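Local coordinates for protein ShdD (Sedimentibacter hydroxybenzoicus, PDB 7AE5), which takes part in the non-oxidative decarboxylation and detoxification of phenolic derivatives under anaerobic conditions, although its precise biochemical role is unknown, at residues Cys3-Ser8 with Glu29-Ser34; Val11-Asp16 with Glu24-Glu29. All coordinates share one frame; numbering follows the deposited sequence.

Overall arrangement
Contact 1 (3-8 with 29-34) and contact 2 (11-16 with 24-29) share the zinc ion, Glu-29 and a junction where Tyr-33 O probably accepts a hydrogen bond from Cys-28 N. Contact 1 lies near the centre of the folded chain and joins two irregular loops: sulfur, metal and one arginine do the holding, without strand pairing between them. Contact 2, about 10 Å away between centres, is a beta hairpin held by backbone hydrogen bonds, with valines and a methionine on one face and a charged cluster at its far end. Both are partly buried, and both touch the phenolic acid decarboxylase chain of the assembly, so the small fold is also a docking surface.

Contact 1: residues Cys3-Ser8 with Glu29-Ser34; sequences CHRCGS and EKCCYS. With ZN (zinc ion), chain Z.
The two loops run without regular strand pairing, Arg-5 and Tyr-33 facing each other with CA atoms 6.9 Å apart and Cys-6 and Cys-31 at much the same spacing. Between them sits the zinc ion, bound by SG of Cys-3, Cys-6 and Cys-31, each at 2.3 Å, with Cys-28 as fourth ligand. SG of Cys-31 lies between its own backbone N and carbonyl carbon (chi1 81°), which turns it inward to the metal. Arg-5 grips the same residue side-on: NE points almost straight at Cys-31 SG (3.4 Å, 170° at the hydrogen), while NH2 reaches Cys-31 O at 2.8 Å, both partners close to the guanidinium plane. Such N-H donors probably draw off some of the thiolate's negative charge. Two CxxC pairs, Cys-3/Cys-6 in a loop and Cys-28/Cys-31 where strand 24-28 runs out into the next, make this a Cys4 zinc site, consistent with a zinc ribbon; backbone N-H groups also serve the sulfurs, Cys-6 N to Cys-3 SG and Ser-8 N to Cys-6 SG. The Tyr-33 ring meets one guanidinium face obliquely, CD1 over its centre, the planes 50° apart, with Arg-5 CB 4.0 Å above the plane of the Tyr-33 ring, toward its rim. Arg-5 NH1 goes on to Gly-274 O of the phenolic acid decarboxylase chain. Beside Cys-6, Lys-30 CE lies 4.0 Å from Ser-8 CB, and Lys-30 NZ makes a salt bridge to Asp-51.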
ATOM      1  N   CYS H   3      33.903  40.649 -15.751  1.00 49.84           N
ATOM      2  CA  CYS H   3      33.681  39.214 -15.673  1.00 46.37           C
ATOM      3  C   CYS H   3      32.192  38.916 -15.809  1.00 51.17           C
ATOM      4  O   CYS H   3      31.368  39.475 -15.079  1.00 56.15           O
ATOM      5  CB  CYS H   3      34.223  38.672 -14.351  1.00 41.88           C
ATOM      6  SG  CYS H   3      33.554  37.069 -13.870  1.00 38.39           S
ATOM      7  N   HIS H   4      31.846  38.035 -16.749  1.00 66.74           N
ATOM      8  CA  HIS H   4      30.443  37.783 -17.059  1.00 68.59           C
ATOM      9  C   HIS H   4      29.697  37.106 -15.916  1.00 65.91           C
ATOM     10  O   HIS H   4      28.464  37.172 -15.876  1.00 61.29           O
ATOM     11  CB  HIS H   4      30.332  36.929 -18.324  1.00 65.55           C
ATOM     12  CG  HIS H   4      30.918  37.575 -19.541  1.00 66.09           C
ATOM     13  ND1 HIS H   4      32.264  37.529 -19.831  1.00 64.33           N
ATOM     14  CD2 HIS H   4      30.341  38.284 -20.540  1.00 67.26           C
ATOM     15  CE1 HIS H   4      32.492  38.181 -20.957  1.00 65.71           C
ATOM     16  NE2 HIS H   4      31.342  38.649 -21.408  1.00 67.86           N
ATOM     17  N   ARG H   5      30.408  36.468 -14.989  1.00 67.93           N
ATOM     18  CA  ARG H   5      29.763  35.710 -13.924  1.00 61.45           C
ATOM     19  C   ARG H   5      29.486  36.562 -12.688  1.00 58.29           C
ATOM     20  O   ARG H   5      28.368  36.555 -12.165  1.00 49.86           O
ATOM     21  CB  ARG H   5      30.624  34.502 -13.546  1.00 57.09           C
ATOM     22  CG  ARG H   5      30.178  33.799 -12.277  1.00 49.01           C
ATOM     23  CD  ARG H   5      30.529  32.324 -12.322  1.00 44.49           C
ATOM     24  NE  ARG H   5      31.880  32.069 -11.839  1.00 39.24           N
ATOM     25  CZ  ARG H   5      32.453  30.874 -11.817  1.00 35.59           C
ATOM     26  NH1 ARG H   5      31.821  29.798 -12.256  1.00 38.10           N
ATOM     27  NH2 ARG H   5      33.692  30.756 -11.348  1.00 30.98           N
ATOM     28  N   CYS H   6      30.488  37.293 -12.207  1.00 54.50           N
ATOM     29  CA  CYS H   6      30.360  38.060 -10.977  1.00 47.45           C
ATOM     30  C   CYS H   6      30.447  39.566 -11.189  1.00 53.26           C
ATOM     31  O   CYS H   6      30.322  40.320 -10.219  1.00 45.02           O
ATOM     32  CB  CYS H   6      31.424  37.615  -9.969  1.00 39.97           C
ATOM     33  SG  CYS H   6      33.057  38.302 -10.270  1.00 48.36           S
ATOM     34  N   GLY H   7      30.651  40.023 -12.423  1.00 45.37           N
ATOM     35  CA  GLY H   7      30.642  41.437 -12.734  1.00 49.78           C
ATOM     36  C   GLY H   7      31.881  42.208 -12.339  1.00 50.78           C
ATOM     37  O   GLY H   7      31.922  43.426 -12.551  1.00 51.68           O
ATOM     38  N   SER H   8      32.892  41.550 -11.781  1.00 64.17           N
ATOM     39  CA  SER H   8      34.085  42.256 -11.340  1.00 61.05           C
ATOM     40  C   SER H   8      34.891  42.769 -12.529  1.00 62.00           C
ATOM     41  O   SER H   8      34.945  42.143 -13.592  1.00 61.14           O
ATOM     42  CB  SER H   8      34.956  41.342 -10.479  1.00 54.34           C
ATOM     43  OG  SER H   8      36.321  41.712 -10.565  1.00 51.58           O
ATOM     44  N   GLU H  29      39.895  37.560 -11.344  1.00 58.53           N
ATOM     45  CA  GLU H  29      40.709  37.347 -10.155  1.00 61.27           C
ATOM     46  C   GLU H  29      39.881  37.222  -8.884  1.00 62.83           C
ATOM     47  O   GLU H  29      40.441  36.904  -7.830  1.00 65.54           O
ATOM     48  CB  GLU H  29      41.729  38.479 -10.003  1.00 61.41           C
ATOM     49  CG  GLU H  29      42.806  38.485 -11.080  1.00 60.45           C
ATOM     50  CD  GLU H  29      44.118  39.072 -10.598  1.00 61.47           C
ATOM     51  OE1 GLU H  29      44.659  38.577  -9.585  1.00 63.42           O
ATOM     52  OE2 GLU H  29      44.614  40.026 -11.233  1.00 60.44           O
ATOM     53  N   LYS H  30      38.571  37.453  -8.954  1.00 50.90           N
ATOM     54  CA  LYS H  30      37.718  37.284  -7.784  1.00 51.94           C
ATOM     55  C   LYS H  30      37.077  35.898  -7.734  1.00 51.96           C
ATOM     56  O   LYS H  30      37.086  35.248  -6.684  1.00 54.47           O
ATOM     57  CB  LYS H  30      36.635  38.367  -7.751  1.00 49.34           C
ATOM     58  CG  LYS H  30      36.133  38.678  -6.350  1.00 50.63           C
ATOM     59  CD  LYS H  30      34.618  38.812  -6.308  1.00 47.47           C
ATOM     60  CE  LYS H  30      34.167  40.198  -6.726  1.00 45.45           C
ATOM     61  NZ  LYS H  30      32.743  40.442  -6.363  1.00 42.99           N
ATOM     62  N   CYS H  31      36.527  35.427  -8.855  1.00 51.31           N
ATOM     63  CA  CYS H  31      35.770  34.181  -8.877  1.00 50.59           C
ATOM     64  C   CYS H  31      36.346  33.136  -9.827  1.00 50.89           C
ATOM     65  O   CYS H  31      35.724  32.082 -10.019  1.00 49.96           O
ATOM     66  CB  CYS H  31      34.307  34.460  -9.233  1.00 46.67           C
ATOM     67  SG  CYS H  31      33.989  34.659 -10.996  1.00 43.74           S
ATOM     68  N   CYS H  32      37.504  33.399 -10.431  1.00 47.08           N
ATOM     69  CA  CYS H  32      38.259  32.458 -11.258  1.00 47.60           C
ATOM     70  C   CYS H  32      37.556  32.079 -12.556  1.00 44.35           C
ATOM     71  O   CYS H  32      38.025  31.173 -13.254  1.00 44.45           O
ATOM     72  CB  CYS H  32      38.609  31.177 -10.491  1.00 51.22           C
ATOM     73  SG  CYS H  32      39.255  31.446  -8.829  1.00 55.87           S
ATOM     74  N   TYR H  33      36.451  32.735 -12.903  1.00 43.70           N
ATOM     75  CA  TYR H  33      35.817  32.482 -14.190  1.00 41.65           C
ATOM     76  C   TYR H  33      36.747  32.904 -15.320  1.00 41.78           C
ATOM     77  O   TYR H  33      37.367  33.968 -15.271  1.00 42.14           O
ATOM     78  CB  TYR H  33      34.489  33.234 -14.292  1.00 39.81           C
ATOM     79  CG  TYR H  33      33.667  32.877 -15.512  1.00 39.07           C
ATOM     80  CD1 TYR H  33      33.038  31.642 -15.617  1.00 38.80           C
ATOM     81  CD2 TYR H  33      33.515  33.777 -16.559  1.00 39.39           C
ATOM     82  CE1 TYR H  33      32.283  31.314 -16.732  1.00 39.27           C
ATOM     83  CE2 TYR H  33      32.764  33.459 -17.677  1.00 40.30           C
ATOM     84  CZ  TYR H  33      32.150  32.227 -17.758  1.00 40.48           C
ATOM     85  OH  TYR H  33      31.403  31.907 -18.869  1.00 42.62           O
ATOM     86  N   SER H  34      36.850  32.058 -16.341  1.00 44.06           N
ATOM     87  CA  SER H  34      37.716  32.324 -17.479  1.00 44.21           C
ATOM     88  C   SER H  34      36.945  32.126 -18.775  1.00 44.19           C
ATOM     89  O   SER H  34      35.977  31.361 -18.830  1.00 44.11           O
ATOM     90  CB  SER H  34      38.959  31.425 -17.466  1.00 44.75           C
ATOM     91  OG  SER H  34      38.605  30.063 -17.607  1.00 44.56           O
TER
HETATM   92 ZN    ZN Z 701      34.255  36.871 -11.658  1.00 40.24          ZN

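Contact 2: residues Val11-Asp16 with Glu24-Glu29; sequences VRKMVD and EVYVCE. With ZN (zinc ion), chain Z.
Arg-12 and Val-27 run alongside each other in the same direction, with Val-27 CG1 over the centre of the guanidinium, about 4.1 Å above its plane. The arginine chain is extended from CG to NE, and NH2 makes a salt bridge to Asp-173 of the phenolic acid decarboxylase chain. The carboxylate of Glu-29 comes across it at nearly a right angle, OE2 meeting the CD methylene of Arg-12 at 3.5 Å. Met-14 crosses Val-27 at about a right angle, its CE 3.7 Å from Val-27 CB, and beyond it Val-15 and Val-25 stand alongside each other. On the reverse face Val-11 CG1 meets Tyr-26 CB at 3.8 Å. Farther along that face Asp-16 and Glu-24 extend together with their carboxylate planes 88° apart, and OD2 of Asp-16 is 2.7 Å from OE2 of Glu-24, so one acid is probably protonated. The curled Lys-13 chain passes its CD by Glu-24 OE1 and brings NZ to Asp-16 OD1 at 2.8 Å, a salt bridge. With an alanine at Asp-16, the Lys-13 ammonium would probably lose its salt-bridge mate and Glu-24 OE2 its close acid neighbour. The backbones pair through Arg-12 and Val-27, which exchange two bonds; then the register slips, Met-14 N reaching Val-25 O at 2.7 Å and Val-15 N only weakly, while Val-25 N returns a bond to Val-15 O at 3.0 Å. Met-14 and Val-15 thus both face Val-25, a classic beta bulge in an antiparallel hairpin whose second strand ends at the zinc ligand Cys-28.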
ATOM      1  N   VAL H  11      39.851  41.729 -13.874  1.00 56.08           N
ATOM      2  CA  VAL H  11      40.063  40.717 -14.899  1.00 55.73           C
ATOM      3  C   VAL H  11      41.419  40.966 -15.544  1.00 56.28           C
ATOM      4  O   VAL H  11      41.784  42.114 -15.815  1.00 57.18           O
ATOM      5  CB  VAL H  11      38.937  40.742 -15.955  1.00 54.69           C
ATOM      6  CG1 VAL H  11      39.326  39.942 -17.192  1.00 54.79           C
ATOM      7  CG2 VAL H  11      37.638  40.221 -15.357  1.00 53.91           C
ATOM      8  N   ARG H  12      42.169  39.891 -15.776  1.00 65.79           N
ATOM      9  CA  ARG H  12      43.470  39.971 -16.421  1.00 66.04           C
ATOM     10  C   ARG H  12      43.538  38.950 -17.547  1.00 65.50           C
ATOM     11  O   ARG H  12      42.717  38.033 -17.638  1.00 65.10           O
ATOM     12  CB  ARG H  12      44.611  39.735 -15.424  1.00 67.03           C
ATOM     13  CG  ARG H  12      44.679  38.312 -14.904  1.00 67.57           C
ATOM     14  CD  ARG H  12      45.848  38.121 -13.953  1.00 68.98           C
ATOM     15  NE  ARG H  12      45.855  36.780 -13.384  1.00 70.11           N
ATOM     16  CZ  ARG H  12      46.495  35.745 -13.910  1.00 69.99           C
ATOM     17  NH1 ARG H  12      47.214  35.865 -15.015  1.00 68.62           N
ATOM     18  NH2 ARG H  12      46.411  34.559 -13.315  1.00 71.47           N
ATOM     19  N   LYS H  13      44.534  39.121 -18.412  1.00 57.46           N
ATOM     20  CA  LYS H  13      44.737  38.213 -19.533  1.00 56.84           C
ATOM     21  C   LYS H  13      45.536  36.999 -19.081  1.00 56.64           C
ATOM     22  O   LYS H  13      46.661  37.134 -18.588  1.00 57.35           O
ATOM     23  CB  LYS H  13      45.454  38.925 -20.676  1.00 58.96           C
ATOM     24  CG  LYS H  13      45.879  37.985 -21.786  1.00 58.37           C
ATOM     25  CD  LYS H  13      45.764  38.650 -23.136  1.00 60.15           C
ATOM     26  CE  LYS H  13      46.802  39.741 -23.302  1.00 63.90           C
ATOM     27  NZ  LYS H  13      48.177  39.192 -23.173  1.00 64.81           N
ATOM     28  N   MET H  14      44.956  35.811 -19.256  1.00 50.61           N
ATOM     29  CA  MET H  14      45.649  34.578 -18.901  1.00 50.52           C
ATOM     30  C   MET H  14      46.715  34.229 -19.934  1.00 49.81           C
ATOM     31  O   MET H  14      47.900  34.109 -19.603  1.00 49.94           O
ATOM     32  CB  MET H  14      44.643  33.435 -18.756  1.00 50.32           C
ATOM     33  CG  MET H  14      45.039  32.382 -17.738  1.00 51.27           C
ATOM     34  SD  MET H  14      44.193  30.820 -18.034  1.00 50.85           S
ATOM     35  CE  MET H  14      42.586  31.179 -17.332  1.00 51.28           C
ATOM     36  N   VAL H  15      46.309  34.069 -21.193  1.00 57.54           N
ATOM     37  CA  VAL H  15      47.220  33.656 -22.253  1.00 56.90           C
ATOM     38  C   VAL H  15      46.776  34.277 -23.567  1.00 57.60           C
ATOM     39  O   VAL H  15      45.603  34.612 -23.756  1.00 58.39           O
ATOM     40  CB  VAL H  15      47.283  32.117 -22.393  1.00 55.90           C
ATOM     41  CG1 VAL H  15      48.234  31.515 -21.371  1.00 55.90           C
ATOM     42  CG2 VAL H  15      45.888  31.520 -22.265  1.00 55.98           C
ATOM     43  N   ASP H  16      47.731  34.430 -24.474  1.00 61.08           N
ATOM     44  CA  ASP H  16      47.452  34.655 -25.881  1.00 61.96           C
ATOM     45  C   ASP H  16      47.388  33.314 -26.603  1.00 60.50           C
ATOM     46  O   ASP H  16      47.832  32.286 -26.089  1.00 59.11           O
ATOM     47  CB  ASP H  16      48.527  35.538 -26.513  1.00 65.19           C
ATOM     48  CG  ASP H  16      48.185  37.010 -26.450  1.00 67.41           C
ATOM     49  OD1 ASP H  16      48.555  37.671 -25.457  1.00 68.50           O
ATOM     50  OD2 ASP H  16      47.561  37.510 -27.408  1.00 68.35           O
ATOM     51  N   GLU H  24      42.462  35.511 -27.272  1.00 61.07           N
ATOM     52  CA  GLU H  24      43.070  35.593 -25.954  1.00 58.82           C
ATOM     53  C   GLU H  24      42.108  34.964 -24.956  1.00 58.02           C
ATOM     54  O   GLU H  24      40.925  34.774 -25.246  1.00 59.28           O
ATOM     55  CB  GLU H  24      43.375  37.047 -25.559  1.00 58.88           C
ATOM     56  CG  GLU H  24      43.792  37.932 -26.733  1.00 60.43           C
ATOM     57  CD  GLU H  24      44.605  39.150 -26.317  1.00 61.32           C
ATOM     58  OE1 GLU H  24      44.138  39.899 -25.429  1.00 61.35           O
ATOM     59  OE2 GLU H  24      45.696  39.370 -26.891  1.00 63.55           O
ATOM     60  N   VAL H  25      42.622  34.632 -23.776  1.00 47.79           N
ATOM     61  CA  VAL H  25      41.814  34.068 -22.701  1.00 47.09           C
ATOM     62  C   VAL H  25      41.939  34.968 -21.482  1.00 46.72           C
ATOM     63  O   VAL H  25      43.053  35.286 -21.051  1.00 46.46           O
ATOM     64  CB  VAL H  25      42.228  32.626 -22.359  1.00 45.94           C
ATOM     65  CG1 VAL H  25      41.281  32.043 -21.325  1.00 45.66           C
ATOM     66  CG2 VAL H  25      42.241  31.767 -23.611  1.00 46.12           C
ATOM     67  N   TYR H  26      40.801  35.372 -20.931  1.00 51.91           N
ATOM     68  CA  TYR H  26      40.741  36.216 -19.749  1.00 51.67           C
ATOM     69  C   TYR H  26      40.256  35.400 -18.560  1.00 51.33           C
ATOM     70  O   TYR H  26      39.583  34.380 -18.718  1.00 51.07           O
ATOM     71  CB  TYR H  26      39.820  37.416 -19.986  1.00 51.96           C
ATOM     72  CG  TYR H  26      40.164  38.174 -21.247  1.00 52.88           C
ATOM     73  CD1 TYR H  26      41.255  39.030 -21.287  1.00 53.03           C
ATOM     74  CD2 TYR H  26      39.410  38.017 -22.402  1.00 54.05           C
ATOM     75  CE1 TYR H  26      41.579  39.719 -22.439  1.00 54.04           C
ATOM     76  CE2 TYR H  26      39.728  38.702 -23.559  1.00 55.33           C
ATOM     77  CZ  TYR H  26      40.812  39.550 -23.572  1.00 55.16           C
ATOM     78  OH  TYR H  26      41.132  40.234 -24.721  1.00 56.54           O
ATOM     79  N   VAL H  27      40.615  35.854 -17.361  1.00 47.55           N
ATOM     80  CA  VAL H  27      40.242  35.171 -16.127  1.00 48.08           C
ATOM     81  C   VAL H  27      39.954  36.209 -15.051  1.00 48.57           C
ATOM     82  O   VAL H  27      40.688  37.194 -14.904  1.00 48.97           O
ATOM     83  CB  VAL H  27      41.332  34.176 -15.667  1.00 49.28           C
ATOM     84  CG1 VAL H  27      42.677  34.875 -15.496  1.00 49.96           C
ATOM     85  CG2 VAL H  27      40.912  33.467 -14.379  1.00 50.93           C
ATOM     86  N   CYS H  28      38.871  35.993 -14.312  1.00 45.64           N
ATOM     87  CA  CYS H  28      38.503  36.868 -13.211  1.00 46.10           C
ATOM     88  C   CYS H  28      39.336  36.531 -11.981  1.00 48.64           C
ATOM     89  O   CYS H  28      39.478  35.360 -11.620  1.00 50.09           O
ATOM     90  CB  CYS H  28      37.013  36.723 -12.903  1.00 44.77           C
ATOM     91  SG  CYS H  28      36.464  37.577 -11.419  1.00 45.32           S
ATOM     92  N   GLU H  29      39.895  37.560 -11.344  1.00 58.53           N
ATOM     93  CA  GLU H  29      40.709  37.347 -10.155  1.00 61.27           C
ATOM     94  C   GLU H  29      39.881  37.222  -8.884  1.00 62.83           C
ATOM     95  O   GLU H  29      40.441  36.904  -7.830  1.00 65.54           O
ATOM     96  CB  GLU H  29      41.729  38.479 -10.003  1.00 61.41           C
ATOM     97  CG  GLU H  29      42.806  38.485 -11.080  1.00 60.45           C
ATOM     98  CD  GLU H  29      44.118  39.072 -10.598  1.00 61.47           C
ATOM     99  OE1 GLU H  29      44.659  38.577  -9.585  1.00 63.42           O
ATOM    100  OE2 GLU H  29      44.614  40.026 -11.233  1.00 60.44           O
TER
HETATM  101 ZN    ZN Z 701      34.255  36.871 -11.658  1.00 40.24          ZN